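Local coordinates for protein alpha-glucosidase (Pseudoalteromonas sp. K8, PDB 5HQA) that hydrolyses alpha-glucosides as a chloride-activated family 97 glycoside hydrolase, with a calcium ion at its sugar-binding site, at residues 185-190 against 247-252; 137-142 against 175-180; 622-627 against 648-653; 519-524 against 570-575. One frame throughout, in Å; residues are numbered along the deposited sequence.

Contact 1 (185-190 against 247-252)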
loop_
_atom_site.group_PDB
_atom_site.type_symbol
_atom_site.label_atom_id
_atom_site.label_comp_id
_atom_site.label_asym_id
_atom_site.label_seq_id
_atom_site.Cartn_x
_atom_site.Cartn_y
_atom_site.Cartn_z
ATOM N N HIS A 185 -9.139 -8.858 2.348
ATOM C CA HIS A 185 -8.761 -7.817 1.399
ATOM C C HIS A 185 -9.293 -8.247 0.032
ATOM O O HIS A 185 -10.193 -9.090 -0.052
ATOM C CB HIS A 185 -7.238 -7.599 1.465
ATOM C CG HIS A 185 -6.742 -6.419 0.686
ATOM N ND1 HIS A 185 -7.303 -5.162 0.785
ATOM C CD2 HIS A 185 -5.716 -6.308 -0.194
ATOM C CE1 HIS A 185 -6.650 -4.331 -0.009
ATOM N NE2 HIS A 185 -5.682 -5.000 -0.613
ATOM N N GLU A 186 -8.766 -7.657 -1.038
ATOM C CA GLU A 186 -9.147 -8.077 -2.376
ATOM C C GLU A 186 -7.957 -7.897 -3.310
ATOM O O GLU A 186 -6.991 -7.197 -2.992
ATOM C CB GLU A 186 -10.393 -7.327 -2.873
ATOM C CG GLU A 186 -10.360 -5.829 -2.757
ATOM C CD GLU A 186 -11.658 -5.190 -3.259
ATOM O OE1 GLU A 186 -12.019 -4.106 -2.757
ATOM O OE2 GLU A 186 -12.316 -5.768 -4.155
ATOM N N ALA A 187 -8.022 -8.555 -4.466
ATOM C CA ALA A 187 -6.921 -8.506 -5.415
ATOM C C ALA A 187 -7.453 -8.267 -6.821
ATOM O O ALA A 187 -8.529 -8.760 -7.181
ATOM C CB ALA A 187 -6.090 -9.804 -5.374
ATOM N N ALA A 188 -6.681 -7.509 -7.608
ATOM C CA ALA A 188 -6.988 -7.212 -9.010
ATOM C C ALA A 188 -8.310 -6.453 -9.132
ATOM O O ALA A 188 -9.242 -6.867 -9.829
ATOM C CB ALA A 188 -6.999 -8.493 -9.866
ATOM N N LEU A 189 -8.375 -5.311 -8.450
ATOM C CA LEU A 189 -9.579 -4.477 -8.476
ATOM C C LEU A 189 -9.576 -3.686 -9.779
ATOM O O LEU A 189 -8.929 -2.641 -9.885
ATOM C CB LEU A 189 -9.627 -3.567 -7.255
ATOM C CG LEU A 189 -10.758 -2.542 -7.194
ATOM C CD1 LEU A 189 -12.137 -3.200 -7.311
ATOM C CD2 LEU A 189 -10.646 -1.746 -5.890
ATOM N N VAL A 190 -10.289 -4.210 -10.780
ATOM C CA VAL A 190 -10.300 -3.690 -12.143
ATOM C C VAL A 190 -11.747 -3.565 -12.598
ATOM O O VAL A 190 -12.501 -4.542 -12.530
ATOM C CB VAL A 190 -9.533 -4.611 -13.112
ATOM C CG1 VAL A 190 -9.610 -4.065 -14.538
ATOM C CG2 VAL A 190 -8.090 -4.771 -12.668
ATOM N N LEU A 247 -0.169 -10.613 -4.816
ATOM C CA LEU A 247 0.484 -10.620 -6.123
ATOM C C LEU A 247 0.078 -11.833 -6.943
ATOM O O LEU A 247 -0.145 -11.725 -8.155
ATOM C CB LEU A 247 2.002 -10.598 -5.964
ATOM C CG LEU A 247 2.643 -9.281 -5.521
ATOM C CD1 LEU A 247 4.122 -9.531 -5.247
ATOM C CD2 LEU A 247 2.466 -8.211 -6.592
ATOM N N ASN A 248 0.006 -13.007 -6.307
ATOM C CA ASN A 248 -0.271 -14.234 -7.056
ATOM C C ASN A 248 -1.658 -14.237 -7.678
ATOM O O ASN A 248 -1.899 -14.990 -8.630
ATOM C CB ASN A 248 -0.111 -15.456 -6.155
ATOM C CG ASN A 248 1.313 -15.975 -6.145
ATOM O OD1 ASN A 248 2.011 -15.895 -7.157
ATOM N ND2 ASN A 248 1.753 -16.503 -5.008
ATOM N N LEU A 249 -2.574 -13.421 -7.171
ATOM C CA LEU A 249 -3.917 -13.389 -7.723
ATOM C C LEU A 249 -4.069 -12.375 -8.846
ATOM O O LEU A 249 -5.149 -12.274 -9.425
ATOM C CB LEU A 249 -4.929 -13.107 -6.611
ATOM C CG LEU A 249 -5.079 -14.268 -5.628
ATOM C CD1 LEU A 249 -6.037 -13.882 -4.536
ATOM C CD2 LEU A 249 -5.572 -15.539 -6.344
ATOM N N ASN A 250 -3.022 -11.629 -9.176
ATOM C CA ASN A 250 -3.088 -10.666 -10.263
ATOM C C ASN A 250 -2.566 -11.256 -11.569
ATOM O O ASN A 250 -1.799 -12.226 -11.584
ATOM C CB ASN A 250 -2.304 -9.407 -9.904
ATOM C CG ASN A 250 -3.121 -8.458 -9.065
ATOM O OD1 ASN A 250 -3.768 -7.551 -9.597
ATOM N ND2 ASN A 250 -3.152 -8.696 -7.754
ATOM N N GLU A 251 -3.001 -10.649 -12.675
ATOM C CA GLU A 251 -2.565 -11.083 -13.993
ATOM C C GLU A 251 -1.090 -10.741 -14.201
ATOM O O GLU A 251 -0.585 -9.763 -13.640
ATOM C CB GLU A 251 -3.394 -10.416 -15.089
ATOM C CG GLU A 251 -4.877 -10.731 -15.057
ATOM C CD GLU A 251 -5.604 -10.194 -16.278
ATOM O OE1 GLU A 251 -5.495 -10.806 -17.364
ATOM O OE2 GLU A 251 -6.271 -9.148 -16.154
ATOM N N PRO A 252 -0.382 -11.524 -15.012
ATOM C CA PRO A 252 1.028 -11.215 -15.283
ATOM C C PRO A 252 1.202 -9.879 -15.999
ATOM O O PRO A 252 0.297 -9.372 -16.669
ATOM C CB PRO A 252 1.485 -12.379 -16.173
ATOM C CG PRO A 252 0.501 -13.467 -15.919
ATOM C CD PRO A 252 -0.805 -12.791 -15.628
#
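Asn250 and Leu249 pack against Ala187 and Ala188, where strand 181-187 ends. This is the N-terminal beta-sandwich domain, of the galactose mutarotase type. No hydrogen bond joins the two segments. Asn250 is the side chain to follow. Its CB stands back, 4.8 Å from Ala188 CB. The first torsion puts CG beside the backbone N (chi1 -83°), which turns the amide to the strand end. CG lies 4.0 Å from Ala188 CB. OD1 comes up against Ala188, 3.3 Å from its CA. ND2 passes Ala188 N at 3.7 Å and comes next nearest to Ala187 CB, at 3.9 Å. The hydrogen bonds of ND2 go elsewhere, to Ile246 O and Thr442 O. They hold the amide in place and link helix 245-248 to a loop of the catalytic part. Ala188 also pairs with Thr442 through its backbone, so both segments meet that loop. Asn250 N bonds to Leu247 O at 3.1 Å. Leu249 supplies the apolar half of the contact and packs on Phe104 and Thr230. Its CB sits 3.7 Å from Ala187 CB.

Contact 2 (137-142 against 175-180)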
loop_
_atom_site.group_PDB
_atom_site.type_symbol
_atom_site.label_atom_id
_atom_site.label_comp_id
_atom_site.label_asym_id
_atom_site.label_seq_id
_atom_site.Cartn_x
_atom_site.Cartn_y
_atom_site.Cartn_z
ATOM N N SER A 137 -16.785 -14.420 16.967
ATOM C CA SER A 137 -16.407 -13.017 16.821
ATOM C C SER A 137 -16.432 -12.280 18.154
ATOM O O SER A 137 -15.756 -11.254 18.295
ATOM C CB SER A 137 -17.330 -12.314 15.816
ATOM O OG SER A 137 -18.677 -12.232 16.288
ATOM N N HIS A 138 -17.183 -12.791 19.134
ATOM C CA HIS A 138 -17.308 -12.120 20.421
ATOM C C HIS A 138 -16.015 -12.151 21.235
ATOM O O HIS A 138 -15.891 -11.383 22.193
ATOM C CB HIS A 138 -18.444 -12.753 21.228
ATOM C CG HIS A 138 -18.222 -14.199 21.538
ATOM N ND1 HIS A 138 -18.219 -15.178 20.566
ATOM C CD2 HIS A 138 -17.984 -14.834 22.712
ATOM C CE1 HIS A 138 -17.988 -16.353 21.127
ATOM N NE2 HIS A 138 -17.849 -16.173 22.429
ATOM N N THR A 139 -15.054 -13.010 20.889
ATOM C CA THR A 139 -13.772 -13.032 21.589
ATOM C C THR A 139 -12.602 -12.655 20.683
ATOM O O THR A 139 -11.441 -12.833 21.080
ATOM C CB THR A 139 -13.520 -14.405 22.231
ATOM O OG1 THR A 139 -13.644 -15.433 21.240
ATOM C CG2 THR A 139 -14.530 -14.674 23.345
ATOM N N ALA A 140 -12.871 -12.128 19.493
ATOM C CA ALA A 140 -11.825 -11.722 18.561
ATOM C C ALA A 140 -11.466 -10.249 18.751
ATOM O O ALA A 140 -12.285 -9.441 19.206
ATOM C CB ALA A 140 -12.276 -11.956 17.118
ATOM N N THR A 141 -10.232 -9.907 18.371
ATOM C CA THR A 141 -9.698 -8.552 18.469
ATOM C C THR A 141 -9.336 -8.069 17.075
ATOM O O THR A 141 -8.688 -8.797 16.318
ATOM C CB THR A 141 -8.450 -8.512 19.354
ATOM O OG1 THR A 141 -8.774 -8.967 20.675
ATOM C CG2 THR A 141 -7.865 -7.100 19.415
ATOM N N ALA A 142 -9.718 -6.833 16.751
ATOM C CA ALA A 142 -9.495 -6.270 15.425
ATOM C C ALA A 142 -8.698 -4.968 15.504
ATOM O O ALA A 142 -8.790 -4.217 16.482
ATOM C CB ALA A 142 -10.828 -6.012 14.704
ATOM N N LYS A 175 -7.538 -11.046 15.014
ATOM C CA LYS A 175 -7.150 -12.362 15.502
ATOM C C LYS A 175 -8.292 -12.940 16.321
ATOM O O LYS A 175 -9.052 -12.205 16.957
ATOM C CB LYS A 175 -5.867 -12.322 16.350
ATOM C CG LYS A 175 -6.004 -11.564 17.646
ATOM C CD LYS A 175 -4.760 -11.736 18.519
ATOM C CE LYS A 175 -4.913 -10.960 19.821
ATOM N NZ LYS A 175 -3.705 -11.070 20.693
ATOM N N ASN A 176 -8.424 -14.262 16.292
ATOM C CA ASN A 176 -9.430 -14.877 17.142
ATOM C C ASN A 176 -8.775 -15.297 18.456
ATOM O O ASN A 176 -7.576 -15.098 18.679
ATOM C CB ASN A 176 -10.154 -16.020 16.410
ATOM C CG ASN A 176 -9.283 -17.246 16.152
ATOM O OD1 ASN A 176 -8.244 -17.447 16.776
ATOM N ND2 ASN A 176 -9.740 -18.099 15.229
ATOM N N GLN A 177 -9.577 -15.857 19.361
ATOM C CA GLN A 177 -9.063 -16.130 20.694
ATOM C C GLN A 177 -8.008 -17.228 20.690
ATOM O O GLN A 177 -7.154 -17.245 21.582
ATOM C CB GLN A 177 -10.203 -16.499 21.636
ATOM C CG GLN A 177 -9.861 -16.259 23.096
ATOM C CD GLN A 177 -11.000 -16.626 24.024
ATOM O OE1 GLN A 177 -11.633 -17.677 23.864
ATOM N NE2 GLN A 177 -11.282 -15.752 24.993
ATOM N N ASP A 178 -8.038 -18.125 19.699
ATOM C CA ASP A 178 -6.974 -19.104 19.493
ATOM C C ASP A 178 -5.646 -18.469 19.089
ATOM O O ASP A 178 -4.635 -19.178 19.037
ATOM C CB ASP A 178 -7.373 -20.116 18.408
ATOM C CG ASP A 178 -8.488 -21.049 18.848
ATOM O OD1 ASP A 178 -8.654 -21.250 20.070
ATOM O OD2 ASP A 178 -9.201 -21.588 17.971
ATOM N N GLY A 179 -5.619 -17.174 18.785
ATOM C CA GLY A 179 -4.415 -16.538 18.292
ATOM C C GLY A 179 -4.226 -16.625 16.791
ATOM O O GLY A 179 -3.212 -16.132 16.280
ATOM N N VAL A 180 -5.166 -17.235 16.069
ATOM C CA VAL A 180 -5.100 -17.264 14.614
ATOM C C VAL A 180 -5.335 -15.862 14.077
ATOM O O VAL A 180 -6.323 -15.206 14.433
ATOM C CB VAL A 180 -6.137 -18.246 14.054
ATOM C CG1 VAL A 180 -6.137 -18.205 12.521
ATOM C CG2 VAL A 180 -5.870 -19.647 14.588
HETATM O O HOH W 1 -12.297 -15.630 18.884
HETATM O O HOH W 2 -14.167 -18.071 22.062
HETATM O O HOH W 3 -10.333 -12.697 24.122
#
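Lys175 and Thr141 form an antiparallel hydrogen-bonded pair, and Thr139 and Gln177 extend the contact beyond it. Thr141 N donates to Lys175 O at 2.9 Å, and Lys175 N donates to Thr141 O at 2.8 Å. Both bonds are close to straight, at 160° and 161°. The two side chains leave on the same face of the sheet. Thr141 CB lies 4.3 Å from Lys175 CG, and the rest of the lysine chain runs on extended. The Lys175 side chain lies about 7 Å from that of Asp566, a magnesium ligand, close to the C-terminal domain. Thr139 and Gln177 meet just past the strand ends, the glutamine chain passing slantwise over the threonine. Thr139 OG1 touches Gln177 CB at 3.6 Å, while Thr139 CB and CG2 lie against the amide end. Gln177 CG is anti to the backbone N (chi1 -157°), and the extended chain lays that amide over the threonine. Two waters bridge Thr139 OG1 to Gln177, one through Gln177 N and one through OE1. A third links Thr139 O to Gln177 NE2, the latter bond weak. Asn176 begins a type I turn that ends at Gly179, which turns the chain toward strand 181-187. In the N-terminal domain, strand 141-144 runs between 172-175 and 158-161, with backbone hydrogen bonds between Ala140 and Leu162 and between Ala142 and Thr160.

Contact 3 (622-627 against 648-653)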
loop_
_atom_site.group_PDB
_atom_site.type_symbol
_atom_site.label_atom_id
_atom_site.label_comp_id
_atom_site.label_asym_id
_atom_site.label_seq_id
_atom_site.Cartn_x
_atom_site.Cartn_y
_atom_site.Cartn_z
ATOM N N ALA A 622 17.904 6.666 25.372
ATOM C CA ALA A 622 16.926 7.172 24.419
ATOM C C ALA A 622 15.502 6.916 24.898
ATOM O O ALA A 622 15.195 5.864 25.465
ATOM C CB ALA A 622 17.133 6.514 23.055
ATOM N N GLU A 623 14.631 7.895 24.668
ATOM C CA GLU A 623 13.191 7.725 24.809
ATOM C C GLU A 623 12.542 8.831 23.987
ATOM O O GLU A 623 13.043 9.956 23.966
ATOM C CB GLU A 623 12.748 7.766 26.283
ATOM C CG GLU A 623 12.996 9.079 26.997
ATOM C CD GLU A 623 11.853 10.084 26.822
ATOM O OE1 GLU A 623 12.073 11.284 27.102
ATOM O OE2 GLU A 623 10.738 9.682 26.409
ATOM N N TRP A 624 11.436 8.510 23.304
ATOM C CA TRP A 624 11.022 9.363 22.189
ATOM C C TRP A 624 10.582 10.759 22.628
ATOM O O TRP A 624 10.695 11.702 21.841
ATOM C CB TRP A 624 9.911 8.689 21.374
ATOM C CG TRP A 624 8.552 8.608 22.035
ATOM C CD1 TRP A 624 8.052 7.562 22.760
ATOM C CD2 TRP A 624 7.509 9.597 21.988
ATOM N NE1 TRP A 624 6.769 7.843 23.178
ATOM C CE2 TRP A 624 6.412 9.084 22.715
ATOM C CE3 TRP A 624 7.402 10.871 21.411
ATOM C CZ2 TRP A 624 5.219 9.798 22.879
ATOM C CZ3 TRP A 624 6.218 11.582 21.579
ATOM C CH2 TRP A 624 5.142 11.038 22.303
ATOM N N LYS A 625 10.071 10.922 23.853
ATOM C CA LYS A 625 9.427 12.185 24.217
ATOM C C LYS A 625 10.431 13.326 24.317
ATOM O O LYS A 625 10.293 14.359 23.645
ATOM C CB LYS A 625 8.660 12.028 25.531
ATOM C CG LYS A 625 7.474 11.084 25.397
ATOM C CD LYS A 625 6.723 10.912 26.708
ATOM C CE LYS A 625 5.523 9.985 26.519
ATOM N NZ LYS A 625 4.909 9.641 27.829
ATOM N N ASN A 626 11.439 13.174 25.169
ATOM C CA ASN A 626 12.395 14.245 25.391
ATOM C C ASN A 626 13.829 13.852 25.093
ATOM O O ASN A 626 14.703 14.718 25.131
ATOM C CB ASN A 626 12.268 14.768 26.826
ATOM C CG ASN A 626 10.903 15.382 27.081
ATOM O OD1 ASN A 626 10.571 16.422 26.513
ATOM N ND2 ASN A 626 10.097 14.730 27.904
ATOM N N ASN A 627 14.096 12.591 24.755
ATOM C CA ASN A 627 15.458 12.210 24.413
ATOM C C ASN A 627 15.474 11.341 23.157
ATOM O O ASN A 627 16.020 10.231 23.181
ATOM C CB ASN A 627 16.102 11.488 25.599
ATOM C CG ASN A 627 17.607 11.459 25.513
ATOM O OD1 ASN A 627 18.220 12.280 24.833
ATOM N ND2 ASN A 627 18.218 10.508 26.214
ATOM N N LEU A 648 14.901 -1.867 21.987
ATOM C CA LEU A 648 14.194 -0.762 21.362
ATOM C C LEU A 648 13.700 0.189 22.446
ATOM O O LEU A 648 13.056 -0.245 23.407
ATOM C CB LEU A 648 13.022 -1.290 20.525
ATOM C CG LEU A 648 13.282 -1.765 19.084
ATOM C CD1 LEU A 648 14.590 -2.516 18.929
ATOM C CD2 LEU A 648 12.131 -2.603 18.551
ATOM N N ALA A 649 14.018 1.476 22.301
ATOM C CA ALA A 649 13.508 2.471 23.233
ATOM C C ALA A 649 12.006 2.659 23.018
ATOM O O ALA A 649 11.415 2.102 22.087
ATOM C CB ALA A 649 14.242 3.800 23.053
ATOM N N THR A 650 11.375 3.449 23.891
ATOM C CA THR A 650 9.984 3.817 23.643
ATOM C C THR A 650 9.867 4.487 22.279
ATOM O O THR A 650 10.617 5.416 21.964
ATOM C CB THR A 650 9.458 4.739 24.741
ATOM O OG1 THR A 650 10.311 5.889 24.858
ATOM C CG2 THR A 650 9.400 3.992 26.080
ATOM N N SER A 651 8.941 3.981 21.463
ATOM C CA SER A 651 8.810 4.347 20.051
ATOM C C SER A 651 10.173 4.401 19.364
ATOM O O SER A 651 10.498 5.326 18.613
ATOM C CB SER A 651 8.051 5.661 19.884
ATOM O OG SER A 651 7.517 5.728 18.565
ATOM N N GLY A 652 10.983 3.379 19.633
ATOM C CA GLY A 652 12.312 3.277 19.083
ATOM C C GLY A 652 12.422 2.242 17.976
ATOM O O GLY A 652 11.436 1.681 17.488
ATOM N N GLY A 653 13.664 1.988 17.582
ATOM C CA GLY A 653 13.913 1.094 16.467
ATOM C C GLY A 653 15.393 0.824 16.323
ATOM O O GLY A 653 16.229 1.421 17.008
HETATM O O HOH W 4 13.152 4.168 26.241
HETATM O O HOH W 5 9.255 7.511 26.887
#
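Ala649 opens the contact by setting its CB against Ala622, 3.3 Å from the carbonyl O and 4.0 Å from Ala622 CB. A water beside it accepts from Thr650 N and donates to Ala622 O. Thr650 comes next. Its OG1 sits between the backbone N and the carbonyl carbon (chi1 55°), where it accepts from Trp624 N at 3.2 Å. The same OG1 is 3.4 Å from Glu623 CB, and a second water ties it to Glu623 OE2. Thr650 O meets the edge of the Trp624 ring in its plane, 3.4 Å from CD1. Ser651 follows with its CB 3.4 Å from Trp624 CD1, while its OG turns to Gln510 O and Lys515 NZ. Across from them, the Glu623 carboxylate takes Asn626 N at 2.8 Å on OE1 and Lys625 N on OE2, both from above its plane. With an alanine in place of Glu623, Lys625 N and Asn626 N would probably lose their carboxylate acceptor, and the water on Thr650 OG1 its second partner. Backbone bonds both ways between Glu623 and Asn627 also close this turn. This is loop-to-loop packing in the antiparallel C-terminal domain, joining the loop after strand 611-618 to the turn between strands 643-648 and 653-660.

Contact 4 (519-524 against 570-575)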
loop_
_atom_site.group_PDB
_atom_site.type_symbol
_atom_site.label_atom_id
_atom_site.label_comp_id
_atom_site.label_asym_id
_atom_site.label_seq_id
_atom_site.Cartn_x
_atom_site.Cartn_y
_atom_site.Cartn_z
ATOM N N LEU A 519 12.642 2.554 9.411
ATOM C CA LEU A 519 11.530 2.576 8.459
ATOM C C LEU A 519 11.955 2.142 7.063
ATOM O O LEU A 519 11.137 1.614 6.304
ATOM C CB LEU A 519 10.923 3.973 8.384
ATOM C CG LEU A 519 10.294 4.514 9.662
ATOM C CD1 LEU A 519 9.695 5.898 9.410
ATOM C CD2 LEU A 519 9.243 3.544 10.190
ATOM N N TYR A 520 13.218 2.375 6.691
ATOM C CA TYR A 520 13.656 2.047 5.339
ATOM C C TYR A 520 13.675 0.549 5.090
ATOM O O TYR A 520 13.687 0.124 3.930
ATOM C CB TYR A 520 15.043 2.659 5.067
ATOM C CG TYR A 520 14.950 4.159 4.897
ATOM C CD1 TYR A 520 14.724 4.719 3.648
ATOM C CD2 TYR A 520 15.024 5.003 5.991
ATOM C CE1 TYR A 520 14.603 6.085 3.488
ATOM C CE2 TYR A 520 14.898 6.375 5.843
ATOM C CZ TYR A 520 14.689 6.909 4.589
ATOM O OH TYR A 520 14.557 8.269 4.441
ATOM N N VAL A 521 13.695 -0.261 6.145
ATOM C CA VAL A 521 13.603 -1.699 5.989
ATOM C C VAL A 521 12.243 -2.231 6.425
ATOM O O VAL A 521 11.790 -3.246 5.889
ATOM C CB VAL A 521 14.742 -2.415 6.747
ATOM C CG1 VAL A 521 14.813 -3.897 6.343
ATOM C CG2 VAL A 521 16.072 -1.722 6.472
ATOM N N VAL A 522 11.558 -1.557 7.351
ATOM C CA VAL A 522 10.276 -2.065 7.825
ATOM C C VAL A 522 9.169 -1.821 6.804
ATOM O O VAL A 522 8.330 -2.699 6.572
ATOM C CB VAL A 522 9.935 -1.444 9.193
ATOM C CG1 VAL A 522 8.485 -1.740 9.559
ATOM C CG2 VAL A 522 10.872 -1.987 10.257
ATOM N N LEU A 523 9.124 -0.637 6.183
ATOM C CA LEU A 523 8.024 -0.284 5.279
ATOM C C LEU A 523 8.511 -0.384 3.841
ATOM O O LEU A 523 9.276 0.470 3.382
ATOM C CB LEU A 523 7.493 1.117 5.571
ATOM C CG LEU A 523 6.889 1.354 6.954
ATOM C CD1 LEU A 523 6.446 2.813 7.072
ATOM C CD2 LEU A 523 5.719 0.404 7.223
ATOM N N TYR A 524 8.068 -1.418 3.128
ATOM C CA TYR A 524 8.557 -1.633 1.774
ATOM C C TYR A 524 7.988 -0.591 0.811
ATOM O O TYR A 524 6.784 -0.312 0.813
ATOM C CB TYR A 524 8.211 -3.040 1.276
ATOM C CG TYR A 524 8.498 -3.131 -0.204
ATOM C CD1 TYR A 524 9.798 -2.958 -0.685
ATOM C CD2 TYR A 524 7.473 -3.315 -1.129
ATOM C CE1 TYR A 524 10.075 -2.988 -2.041
ATOM C CE2 TYR A 524 7.744 -3.354 -2.494
ATOM C CZ TYR A 524 9.045 -3.185 -2.933
ATOM O OH TYR A 524 9.314 -3.210 -4.272
ATOM N N PHE A 570 11.954 -6.906 10.357
ATOM C CA PHE A 570 12.122 -7.335 8.973
ATOM C C PHE A 570 13.595 -7.563 8.689
ATOM O O PHE A 570 14.441 -6.782 9.129
ATOM C CB PHE A 570 11.611 -6.278 7.992
ATOM C CG PHE A 570 10.324 -6.632 7.302
ATOM C CD1 PHE A 570 10.312 -7.538 6.253
ATOM C CD2 PHE A 570 9.138 -6.010 7.663
ATOM C CE1 PHE A 570 9.121 -7.850 5.589
ATOM C CE2 PHE A 570 7.951 -6.309 7.005
ATOM C CZ PHE A 570 7.950 -7.223 5.966
ATOM N N ALA A 571 13.900 -8.634 7.955
ATOM C CA ALA A 571 15.200 -8.821 7.324
ATOM C C ALA A 571 14.988 -8.934 5.817
ATOM O O ALA A 571 14.080 -9.646 5.368
ATOM C CB ALA A 571 15.907 -10.065 7.869
ATOM N N ARG A 572 15.803 -8.218 5.036
ATOM C CA ARG A 572 15.674 -8.246 3.583
ATOM C C ARG A 572 17.054 -8.307 2.939
ATOM O O ARG A 572 18.000 -7.674 3.418
ATOM C CB ARG A 572 14.914 -7.019 3.048
ATOM C CG ARG A 572 13.584 -6.733 3.722
ATOM C CD ARG A 572 12.904 -5.554 3.048
ATOM N NE ARG A 572 11.801 -4.991 3.829
ATOM C CZ ARG A 572 10.510 -5.196 3.576
ATOM N NH1 ARG A 572 10.139 -5.977 2.564
ATOM N NH2 ARG A 572 9.582 -4.612 4.334
ATOM N N LYS A 573 17.157 -9.058 1.849
ATOM C CA LYS A 573 18.407 -9.200 1.113
ATOM C C LYS A 573 18.328 -8.369 -0.159
ATOM O O LYS A 573 17.362 -8.486 -0.916
ATOM C CB LYS A 573 18.686 -10.667 0.768
ATOM C CG LYS A 573 20.130 -10.911 0.354
ATOM C CD LYS A 573 20.373 -12.376 -0.044
ATOM C CE LYS A 573 21.850 -12.605 -0.350
ATOM N NZ LYS A 573 22.134 -14.010 -0.755
ATOM N N GLU A 574 19.345 -7.540 -0.394
ATOM C CA GLU A 574 19.282 -6.602 -1.503
ATOM C C GLU A 574 19.278 -7.339 -2.834
ATOM O O GLU A 574 19.921 -8.380 -2.992
ATOM C CB GLU A 574 20.462 -5.637 -1.453
ATOM C CG GLU A 574 21.771 -6.299 -1.743
ATOM C CD GLU A 574 22.951 -5.391 -1.484
ATOM O OE1 GLU A 574 22.729 -4.260 -0.993
ATOM O OE2 GLU A 574 24.091 -5.817 -1.761
ATOM N N ARG A 575 18.533 -6.802 -3.794
ATOM C CA ARG A 575 18.581 -7.331 -5.146
ATOM C C ARG A 575 19.823 -6.811 -5.860
ATOM O O ARG A 575 20.198 -5.645 -5.710
ATOM C CB ARG A 575 17.327 -6.934 -5.923
ATOM C CG ARG A 575 17.339 -7.420 -7.370
ATOM C CD ARG A 575 16.068 -8.151 -7.672
ATOM N NE ARG A 575 15.931 -8.545 -9.069
ATOM C CZ ARG A 575 14.754 -8.676 -9.671
ATOM N NH1 ARG A 575 13.646 -8.422 -8.990
ATOM N NH2 ARG A 575 14.683 -9.040 -10.942
HETATM O O HOH W 6 6.560 -3.777 4.042
#
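Hydrogen bonds from Arg572 to Val521 dominate this contact. NE donates to Val521 O at 2.7 Å and 158°, in the carbonyl plane. NH2 donates to the same oxygen at 3.0 Å, so one acceptor is gripped side-on by two nitrogens. NH2 adds a weak bond to Val522 O at 3.2 Å, and a water links it to Tyr524 N. The arginine chain runs extended from CG to NE, which carries the guanidinium to the helix end. NH1 bonds to Ser557 OG.

Contacts over the guanidinium come second. Phe570 lies on one face, with NH2 3.3 Å above the phenyl plane. Tyr524 lies over the opposite face, its CB 3.7 Å from NH2. Trp554 adds a cation-pi contact. These neighbours fix how the buried guanidinium is turned.

Apolar packing is the third kind. Val521 CG1 is 4.3 Å from Phe570 CB and also touches Arg572 CG. A leucine in place of Arg572 would probably leave Val521 O without its two donors and open a gap between Phe570 and Tyr524.

The charge lies at the C-terminal end of helix 513-522, where it would probably be favoured by the helix dipole. An arginine of the C-terminal beta domain thus binds the carbonyl oxygens of the last residues of this helix, joining the catalytic beta/alpha barrel to that domain.

Along the chain the contacts come in the order 2, 1, 4, 3, each closing before the next opens. Contacts 1 and 2 belong to the N-terminal domain and reach the same antiparallel sheet, through neighbouring strands 172-175 and 181-187. Their centres are 27 Å apart. Contact 4 bridges the barrel and the C-terminal domain through strand 567-574. Contact 3 joins loops of that same C-terminal domain, 21 Å from contact 4 between centres. Contacts 1 and 3 lie on opposite sides of the chain's centre, their centres about 39 Å apart. Contacts 1 and 4 come within about 8 Å at their nearest atoms. Contact 4 alone takes segments from two domains; contact 1 touches the barrel loop at Thr442.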